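Local coordinates for Cgl0159-like domain-containing protein (Corynebacterium glutamicum, PDB 3FOK), which is of unknown function but belongs to the Cgl0159-like family of the TIM-barrel clan, many of whose members are enzymes, at residues V169-P183 with A209-L223. Numbering follows the deposited sequence.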
ATOM      1  N   VAL A 169      17.294  -5.743  -3.831  1.00 14.81           N
ATOM      2  CA  VAL A 169      18.709  -5.418  -3.921  1.00 13.45           C
ATOM      3  C   VAL A 169      19.109  -4.523  -2.751  1.00 14.48           C
ATOM      4  O   VAL A 169      20.190  -4.691  -2.183  1.00 14.28           O
ATOM      5  CB  VAL A 169      19.043  -4.713  -5.257  1.00 11.94           C
ATOM      6  CG1 VAL A 169      20.512  -4.312  -5.279  1.00  9.77           C
ATOM      7  CG2 VAL A 169      18.744  -5.646  -6.422  1.00 10.57           C
ATOM      8  N   ASN A 170      18.243  -3.575  -2.391  1.00 14.98           N
ATOM      9  CA  ASN A 170      18.522  -2.687  -1.265  1.00 15.67           C
ATOM     10  C   ASN A 170      18.866  -3.543  -0.056  1.00 16.88           C
ATOM     11  O   ASN A 170      19.915  -3.383   0.565  1.00 17.49           O
ATOM     12  CB  ASN A 170      17.299  -1.839  -0.907  1.00 15.54           C
ATOM     13  CG  ASN A 170      17.006  -0.751  -1.926  1.00 17.72           C
ATOM     14  OD1 ASN A 170      16.021  -0.018  -1.794  1.00 17.10           O
ATOM     15  ND2 ASN A 170      17.856  -0.632  -2.939  1.00 15.10           N
ATOM     16  N   GLU A 171      17.960  -4.460   0.268  1.00 18.21           N
ATOM     17  CA  GLU A 171      18.129  -5.348   1.413  1.00 18.89           C
ATOM     18  C   GLU A 171      19.316  -6.292   1.286  1.00 18.24           C
ATOM     19  O   GLU A 171      20.076  -6.472   2.238  1.00 20.00           O
ATOM     20  CB  GLU A 171      16.858  -6.168   1.640  1.00 22.29           C
ATOM     21  CG  GLU A 171      15.657  -5.352   2.088  1.00 27.60           C
ATOM     22  CD  GLU A 171      14.452  -6.217   2.391  1.00 29.41           C
ATOM     23  OE1 GLU A 171      14.560  -7.092   3.275  1.00 32.54           O
ATOM     24  OE2 GLU A 171      13.401  -6.025   1.745  1.00 32.66           O
ATOM     25  N   ALA A 172      19.478  -6.901   0.117  1.00 15.65           N
ATOM     26  CA  ALA A 172      20.582  -7.827  -0.088  1.00 14.91           C
ATOM     27  C   ALA A 172      21.927  -7.121   0.080  1.00 14.32           C
ATOM     28  O   ALA A 172      22.819  -7.623   0.763  1.00 13.40           O
ATOM     29  CB  ALA A 172      20.490  -8.462  -1.465  1.00 12.65           C
ATOM     30  N   ALA A 173      22.068  -5.953  -0.538  1.00 12.69           N
ATOM     31  CA  ALA A 173      23.308  -5.196  -0.451  1.00 11.91           C
ATOM     32  C   ALA A 173      23.600  -4.784   0.987  1.00 11.36           C
ATOM     33  O   ALA A 173      24.716  -4.948   1.473  1.00  9.82           O
ATOM     34  CB  ALA A 173      23.232  -3.963  -1.347  1.00 11.69           C
ATOM     35  N   ALA A 174      22.588  -4.256   1.668  1.00 12.93           N
ATOM     36  CA  ALA A 174      22.749  -3.818   3.051  1.00 13.64           C
ATOM     37  C   ALA A 174      23.168  -4.963   3.972  1.00 14.45           C
ATOM     38  O   ALA A 174      23.809  -4.738   4.997  1.00 14.26           O
ATOM     39  CB  ALA A 174      21.455  -3.190   3.555  1.00 10.65           C
ATOM     40  N   ALA A 175      22.804  -6.189   3.609  1.00 15.29           N
ATOM     41  CA  ALA A 175      23.154  -7.354   4.415  1.00 15.91           C
ATOM     42  C   ALA A 175      24.421  -8.013   3.874  1.00 17.06           C
ATOM     43  O   ALA A 175      24.872  -9.040   4.394  1.00 16.24           O
ATOM     44  CB  ALA A 175      21.999  -8.358   4.417  1.00 12.77           C
ATOM     45  N   GLN A 176      24.988  -7.416   2.828  1.00 17.02           N
ATOM     46  CA  GLN A 176      26.198  -7.944   2.201  1.00 20.22           C
ATOM     47  C   GLN A 176      25.973  -9.364   1.706  1.00 19.12           C
ATOM     48  O   GLN A 176      26.843 -10.228   1.804  1.00 17.69           O
ATOM     49  CB  GLN A 176      27.378  -7.898   3.178  1.00 21.42           C
ATOM     50  CG  GLN A 176      27.873  -6.485   3.424  1.00 24.55           C
ATOM     51  CD  GLN A 176      29.122  -6.434   4.273  1.00 28.69           C
ATOM     52  OE1 GLN A 176      29.818  -5.418   4.305  1.00 29.34           O
ATOM     53  NE2 GLN A 176      29.415  -7.531   4.971  1.00 31.01           N
ATOM     54  N   LEU A 177      24.780  -9.578   1.168  1.00 18.73           N
ATOM     55  CA  LEU A 177      24.373 -10.864   0.624  1.00 18.31           C
ATOM     56  C   LEU A 177      24.371 -10.772  -0.896  1.00 17.18           C
ATOM     57  O   LEU A 177      23.605 -10.007  -1.466  1.00 16.93           O
ATOM     58  CB  LEU A 177      22.963 -11.212   1.109  1.00 17.42           C
ATOM     59  CG  LEU A 177      22.342 -12.469   0.504  1.00 16.45           C
ATOM     60  CD1 LEU A 177      23.057 -13.691   1.054  1.00 15.66           C
ATOM     61  CD2 LEU A 177      20.860 -12.524   0.826  1.00 15.11           C
ATOM     62  N   PRO A 178      25.233 -11.546  -1.569  1.00 17.45           N
ATOM     63  CA  PRO A 178      25.269 -11.494  -3.032  1.00 16.49           C
ATOM     64  C   PRO A 178      23.884 -11.756  -3.606  1.00 17.73           C
ATOM     65  O   PRO A 178      23.174 -12.653  -3.146  1.00 20.62           O
ATOM     66  CB  PRO A 178      26.262 -12.594  -3.392  1.00 17.58           C
ATOM     67  CG  PRO A 178      27.202 -12.589  -2.226  1.00 17.51           C
ATOM     68  CD  PRO A 178      26.249 -12.482  -1.054  1.00 17.60           C
ATOM     69  N   ILE A 179      23.492 -10.964  -4.599  1.00 16.99           N
ATOM     70  CA  ILE A 179      22.185 -11.134  -5.215  1.00 17.20           C
ATOM     71  C   ILE A 179      22.289 -11.227  -6.737  1.00 18.59           C
ATOM     72  O   ILE A 179      22.813 -10.342  -7.417  1.00 17.25           O
ATOM     73  CB  ILE A 179      21.219 -10.001  -4.797  1.00 17.30           C
ATOM     74  CG1 ILE A 179      19.841 -10.242  -5.419  1.00 15.35           C
ATOM     75  CG2 ILE A 179      21.796  -8.649  -5.187  1.00 15.41           C
ATOM     76  CD1 ILE A 179      18.764  -9.327  -4.883  1.00 16.15           C
HETATM   77  N   MSE A 180      21.765 -12.336  -7.238  1.00 20.34           N
HETATM   78  CA  MSE A 180      21.764 -12.724  -8.644  1.00 22.53           C
HETATM   79  C   MSE A 180      20.464 -12.299  -9.347  1.00 21.56           C
HETATM   80  O   MSE A 180      19.378 -12.719  -8.949  1.00 21.16           O
HETATM   81  CB  MSE A 180      21.907 -14.249  -8.660  1.00 26.87           C
HETATM   82  CG  MSE A 180      22.259 -14.934  -9.949  1.00 32.98           C
HETATM   83 SE   MSE A 180      22.111 -16.853  -9.590  1.00 40.11          SE
HETATM   84  CE  MSE A 180      23.655 -17.087  -8.444  1.00 38.23           C
ATOM     85  N   LEU A 181      20.567 -11.466 -10.380  1.00 19.38           N
ATOM     86  CA  LEU A 181      19.379 -11.034 -11.112  1.00 18.86           C
ATOM     87  C   LEU A 181      19.348 -11.687 -12.493  1.00 19.34           C
ATOM     88  O   LEU A 181      20.343 -11.647 -13.225  1.00 18.76           O
ATOM     89  CB  LEU A 181      19.356  -9.507 -11.281  1.00 18.79           C
ATOM     90  CG  LEU A 181      19.430  -8.586 -10.061  1.00 18.60           C
ATOM     91  CD1 LEU A 181      19.196  -7.152 -10.518  1.00 19.37           C
ATOM     92  CD2 LEU A 181      18.392  -8.979  -9.029  1.00 19.39           C
ATOM     93  N   GLU A 182      18.210 -12.284 -12.843  1.00 18.46           N
ATOM     94  CA  GLU A 182      18.045 -12.926 -14.143  1.00 17.90           C
ATOM     95  C   GLU A 182      17.128 -12.022 -14.959  1.00 18.18           C
ATOM     96  O   GLU A 182      15.906 -12.102 -14.846  1.00 17.84           O
ATOM     97  CB  GLU A 182      17.406 -14.309 -13.985  1.00 19.04           C
ATOM     98  CG  GLU A 182      17.474 -15.178 -15.240  1.00 21.87           C
ATOM     99  CD  GLU A 182      16.790 -16.527 -15.063  1.00 23.81           C
ATOM    100  OE1 GLU A 182      16.938 -17.139 -13.983  1.00 24.09           O
ATOM    101  OE2 GLU A 182      16.116 -16.985 -16.008  1.00 26.01           O
ATOM    102  N   PRO A 183      17.711 -11.140 -15.790  1.00 18.49           N
ATOM    103  CA  PRO A 183      16.927 -10.220 -16.612  1.00 18.07           C
ATOM    104  C   PRO A 183      16.534 -10.780 -17.973  1.00 19.20           C
ATOM    105  O   PRO A 183      17.165 -11.699 -18.494  1.00 20.03           O
ATOM    106  CB  PRO A 183      17.852  -9.027 -16.740  1.00 17.13           C
ATOM    107  CG  PRO A 183      19.173  -9.708 -16.928  1.00 17.93           C
ATOM    108  CD  PRO A 183      19.149 -10.828 -15.898  1.00 18.02           C
ATOM    109  N   ALA A 209      18.500  -3.866 -15.459  1.00 15.36           N
ATOM    110  CA  ALA A 209      18.657  -4.609 -14.212  1.00 15.59           C
ATOM    111  C   ALA A 209      19.808  -4.072 -13.361  1.00 15.82           C
ATOM    112  O   ALA A 209      19.672  -3.908 -12.151  1.00 16.45           O
ATOM    113  CB  ALA A 209      18.874  -6.091 -14.509  1.00 14.01           C
ATOM    114  N   ALA A 210      20.939  -3.798 -13.999  1.00 16.15           N
ATOM    115  CA  ALA A 210      22.111  -3.291 -13.298  1.00 14.70           C
ATOM    116  C   ALA A 210      21.801  -2.026 -12.507  1.00 14.97           C
ATOM    117  O   ALA A 210      22.407  -1.776 -11.464  1.00 17.19           O
ATOM    118  CB  ALA A 210      23.234  -3.016 -14.297  1.00 14.73           C
ATOM    119  N   GLY A 211      20.858  -1.228 -13.004  1.00 14.31           N
ATOM    120  CA  GLY A 211      20.510   0.010 -12.328  1.00 13.46           C
ATOM    121  C   GLY A 211      19.508  -0.113 -11.189  1.00 12.66           C
ATOM    122  O   GLY A 211      19.146   0.893 -10.579  1.00 12.38           O
ATOM    123  N   LEU A 212      19.058  -1.331 -10.901  1.00 10.10           N
ATOM    124  CA  LEU A 212      18.081  -1.555  -9.835  1.00 10.85           C
ATOM    125  C   LEU A 212      18.759  -1.707  -8.476  1.00 10.68           C
ATOM    126  O   LEU A 212      19.679  -2.505  -8.311  1.00 10.20           O
ATOM    127  CB  LEU A 212      17.248  -2.808 -10.130  1.00  9.30           C
ATOM    128  CG  LEU A 212      16.417  -2.808 -11.415  1.00 10.83           C
ATOM    129  CD1 LEU A 212      15.739  -4.159 -11.596  1.00  9.08           C
ATOM    130  CD2 LEU A 212      15.380  -1.693 -11.352  1.00  9.77           C
ATOM    131  N   GLY A 213      18.286  -0.948  -7.494  1.00 11.14           N
ATOM    132  CA  GLY A 213      18.868  -1.012  -6.166  1.00 12.66           C
ATOM    133  C   GLY A 213      19.568   0.290  -5.827  1.00 14.16           C
ATOM    134  O   GLY A 213      19.893   1.067  -6.721  1.00 16.06           O
ATOM    135  N   ASN A 214      19.805   0.534  -4.541  1.00 15.43           N
ATOM    136  CA  ASN A 214      20.462   1.761  -4.109  1.00 16.53           C
ATOM    137  C   ASN A 214      21.938   1.522  -3.833  1.00 17.36           C
ATOM    138  O   ASN A 214      22.645   2.396  -3.335  1.00 17.09           O
ATOM    139  CB  ASN A 214      19.780   2.311  -2.852  1.00 17.70           C
ATOM    140  CG  ASN A 214      19.920   1.387  -1.652  1.00 18.19           C
ATOM    141  OD1 ASN A 214      19.451   1.702  -0.560  1.00 18.08           O
ATOM    142  ND2 ASN A 214      20.568   0.250  -1.847  1.00 18.97           N
ATOM    143  N   ASP A 215      22.389   0.323  -4.171  1.00 18.24           N
ATOM    144  CA  ASP A 215      23.771  -0.091  -3.984  1.00 19.48           C
ATOM    145  C   ASP A 215      23.919  -1.332  -4.858  1.00 21.49           C
ATOM    146  O   ASP A 215      23.348  -2.375  -4.556  1.00 21.93           O
ATOM    147  CB  ASP A 215      24.006  -0.465  -2.519  1.00 20.30           C
ATOM    148  CG  ASP A 215      25.432  -0.918  -2.242  1.00 22.11           C
ATOM    149  OD1 ASP A 215      26.162  -1.235  -3.206  1.00 22.18           O
ATOM    150  OD2 ASP A 215      25.819  -0.963  -1.053  1.00 21.51           O
ATOM    151  N   SER A 216      24.659  -1.228  -5.952  1.00 23.42           N
ATOM    152  CA  SER A 216      24.837  -2.390  -6.807  1.00 26.43           C
ATOM    153  C   SER A 216      26.258  -2.914  -6.743  1.00 26.28           C
ATOM    154  O   SER A 216      26.930  -3.035  -7.762  1.00 29.77           O
ATOM    155  CB  SER A 216      24.450  -2.055  -8.252  1.00 30.75           C
ATOM    156  OG  SER A 216      23.308  -2.815  -8.662  1.00 33.06           O
ATOM    157  N   SER A 217      26.709  -3.215  -5.531  1.00 24.26           N
ATOM    158  CA  SER A 217      28.054  -3.728  -5.324  1.00 23.64           C
ATOM    159  C   SER A 217      28.017  -5.209  -4.969  1.00 22.55           C
ATOM    160  O   SER A 217      29.055  -5.842  -4.813  1.00 23.75           O
ATOM    161  CB  SER A 217      28.762  -2.947  -4.212  1.00 25.27           C
ATOM    162  OG  SER A 217      28.139  -3.149  -2.953  1.00 25.62           O
ATOM    163  N   TYR A 218      26.815  -5.754  -4.842  1.00 20.52           N
ATOM    164  CA  TYR A 218      26.649  -7.162  -4.517  1.00 18.82           C
ATOM    165  C   TYR A 218      25.774  -7.863  -5.534  1.00 19.18           C
ATOM    166  O   TYR A 218      25.331  -8.990  -5.305  1.00 19.80           O
ATOM    167  CB  TYR A 218      26.018  -7.334  -3.133  1.00 18.70           C
ATOM    168  CG  TYR A 218      27.013  -7.250  -2.013  1.00 18.58           C
ATOM    169  CD1 TYR A 218      27.431  -6.018  -1.520  1.00 18.87           C
ATOM    170  CD2 TYR A 218      27.595  -8.407  -1.491  1.00 18.72           C
ATOM    171  CE1 TYR A 218      28.412  -5.933  -0.533  1.00 19.70           C
ATOM    172  CE2 TYR A 218      28.576  -8.339  -0.510  1.00 19.52           C
ATOM    173  CZ  TYR A 218      28.982  -7.097  -0.037  1.00 20.84           C
ATOM    174  OH  TYR A 218      29.970  -7.021   0.913  1.00 19.66           O
ATOM    175  N   THR A 219      25.524  -7.218  -6.666  1.00 17.86           N
ATOM    176  CA  THR A 219      24.659  -7.837  -7.652  1.00 18.32           C
ATOM    177  C   THR A 219      25.387  -8.530  -8.796  1.00 17.23           C
ATOM    178  O   THR A 219      26.345  -8.010  -9.361  1.00 15.20           O
ATOM    179  CB  THR A 219      23.636  -6.817  -8.215  1.00 17.78           C
ATOM    180  OG1 THR A 219      24.089  -6.321  -9.476  1.00 21.25           O
ATOM    181  CG2 THR A 219      23.463  -5.651  -7.251  1.00 15.78           C
ATOM    182  N   TRP A 220      24.908  -9.730  -9.103  1.00 17.64           N
ATOM    183  CA  TRP A 220      25.437 -10.569 -10.168  1.00 18.29           C
ATOM    184  C   TRP A 220      24.380 -10.650 -11.258  1.00 19.35           C
ATOM    185  O   TRP A 220      23.229 -10.277 -11.054  1.00 19.41           O
ATOM    186  CB  TRP A 220      25.703 -11.986  -9.654  1.00 17.46           C
ATOM    187  CG  TRP A 220      26.873 -12.123  -8.740  1.00 17.01           C
ATOM    188  CD1 TRP A 220      27.125 -11.399  -7.614  1.00 18.04           C
ATOM    189  CD2 TRP A 220      27.943 -13.066  -8.858  1.00 17.66           C
ATOM    190  NE1 TRP A 220      28.286 -11.831  -7.018  1.00 16.74           N
ATOM    191  CE2 TRP A 220      28.811 -12.855  -7.762  1.00 17.30           C
ATOM    192  CE3 TRP A 220      28.253 -14.074  -9.783  1.00 16.82           C
ATOM    193  CZ2 TRP A 220      29.970 -13.611  -7.565  1.00 17.67           C
ATOM    194  CZ3 TRP A 220      29.407 -14.831  -9.589  1.00 16.75           C
ATOM    195  CH2 TRP A 220      30.251 -14.593  -8.487  1.00 18.94           C
HETATM  196  N   MSE A 221      24.778 -11.154 -12.415  1.00 21.66           N
HETATM  197  CA  MSE A 221      23.869 -11.312 -13.536  1.00 22.98           C
HETATM  198  C   MSE A 221      23.795 -12.790 -13.887  1.00 21.71           C
HETATM  199  O   MSE A 221      24.790 -13.510 -13.820  1.00 19.96           O
HETATM  200  CB  MSE A 221      24.368 -10.532 -14.758  1.00 26.26           C
HETATM  201  CG  MSE A 221      24.343  -9.020 -14.619  1.00 32.23           C
HETATM  202 SE   MSE A 221      22.570  -8.257 -14.767  1.00 40.73          SE
HETATM  203  CE  MSE A 221      22.287  -7.751 -12.935  1.00 38.34           C
ATOM    204  N   LYS A 222      22.600 -13.236 -14.242  1.00 21.08           N
ATOM    205  CA  LYS A 222      22.370 -14.614 -14.651  1.00 21.28           C
ATOM    206  C   LYS A 222      21.809 -14.400 -16.051  1.00 20.77           C
ATOM    207  O   LYS A 222      20.648 -14.035 -16.212  1.00 19.48           O
ATOM    208  CB  LYS A 222      21.341 -15.271 -13.733  1.00 21.99           C
ATOM    209  CG  LYS A 222      21.099 -16.751 -13.978  1.00 23.17           C
ATOM    210  CD  LYS A 222      20.024 -17.259 -13.026  1.00 25.05           C
ATOM    211  CE  LYS A 222      19.586 -18.672 -13.355  1.00 25.30           C
ATOM    212  NZ  LYS A 222      18.385 -19.050 -12.560  1.00 26.59           N
ATOM    213  N   LEU A 223      22.651 -14.598 -17.061  1.00 21.04           N
ATOM    214  CA  LEU A 223      22.247 -14.367 -18.441  1.00 20.77           C
ATOM    215  C   LEU A 223      22.158 -15.607 -19.315  1.00 22.64           C
ATOM    216  O   LEU A 223      22.754 -16.642 -19.015  1.00 23.65           O
ATOM    217  CB  LEU A 223      23.217 -13.382 -19.097  1.00 20.60           C
ATOM    218  CG  LEU A 223      23.520 -12.078 -18.355  1.00 19.88           C
ATOM    219  CD1 LEU A 223      24.528 -11.274 -19.153  1.00 18.02           C
ATOM    220  CD2 LEU A 223      22.244 -11.283 -18.148  1.00 19.49           C
TER
HETATM  221  O   HOH W   1      21.505  -1.111   0.572  1.00 18.67           O
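Lys222 and Glu182 both turn CG anti to the backbone N (chi1 -175° and -167°), and the lysine runs out fully extended, so that NZ reaches Glu182 OE1 at 2.8 Å. This salt bridge uses the syn side of the carboxylate oxygen, with NZ 33° out of the carboxylate plane. Lys146 on strand 144-151 also forms a salt bridge with OE1, so one carboxylate oxygen takes two ammonium groups.

The backbones of 179-183 and 219-223 pair in parallel, as four alternating hydrogen bonds establish: Ile179 N to Tyr218 O, Trp220 N to Ile179 O, Leu181 N to Trp220 O and Lys222 N to Leu181 O. On the face that carries Leu181 and Met221, Met221, a selenomethionine bent at chi2 and chi3, lays its CE 3.8 Å from Leu181 CB. Helix 199-210 adds to this layer through Ala209, whose CB lies 4.1 Å from Leu181 CD1; the same Ala209 CB also meets Pro183 CB at 3.8 Å.

At the start of the strands, Gln176, with the positive phi of a Schellman motif ending helix 158-174, sets its CA over one face of the Tyr218 ring, 3.8 Å from the centroid: a CH-pi contact. Val169 CG1 packs 3.8 Å from Gly213 CA, where there is no side chain to obstruct it. A water linking Asn170 O to Asn214 ND2 joins the helix to the 211-218 loop, and Asp215 of that loop forms a salt bridge with Arg140 of a neighbouring subunit.

Strand 179-189, helix 199-210 and parallel strand 219-224, adjacent in the sheet, form a beta-alpha-beta unit, the repeating element of a TIM barrel.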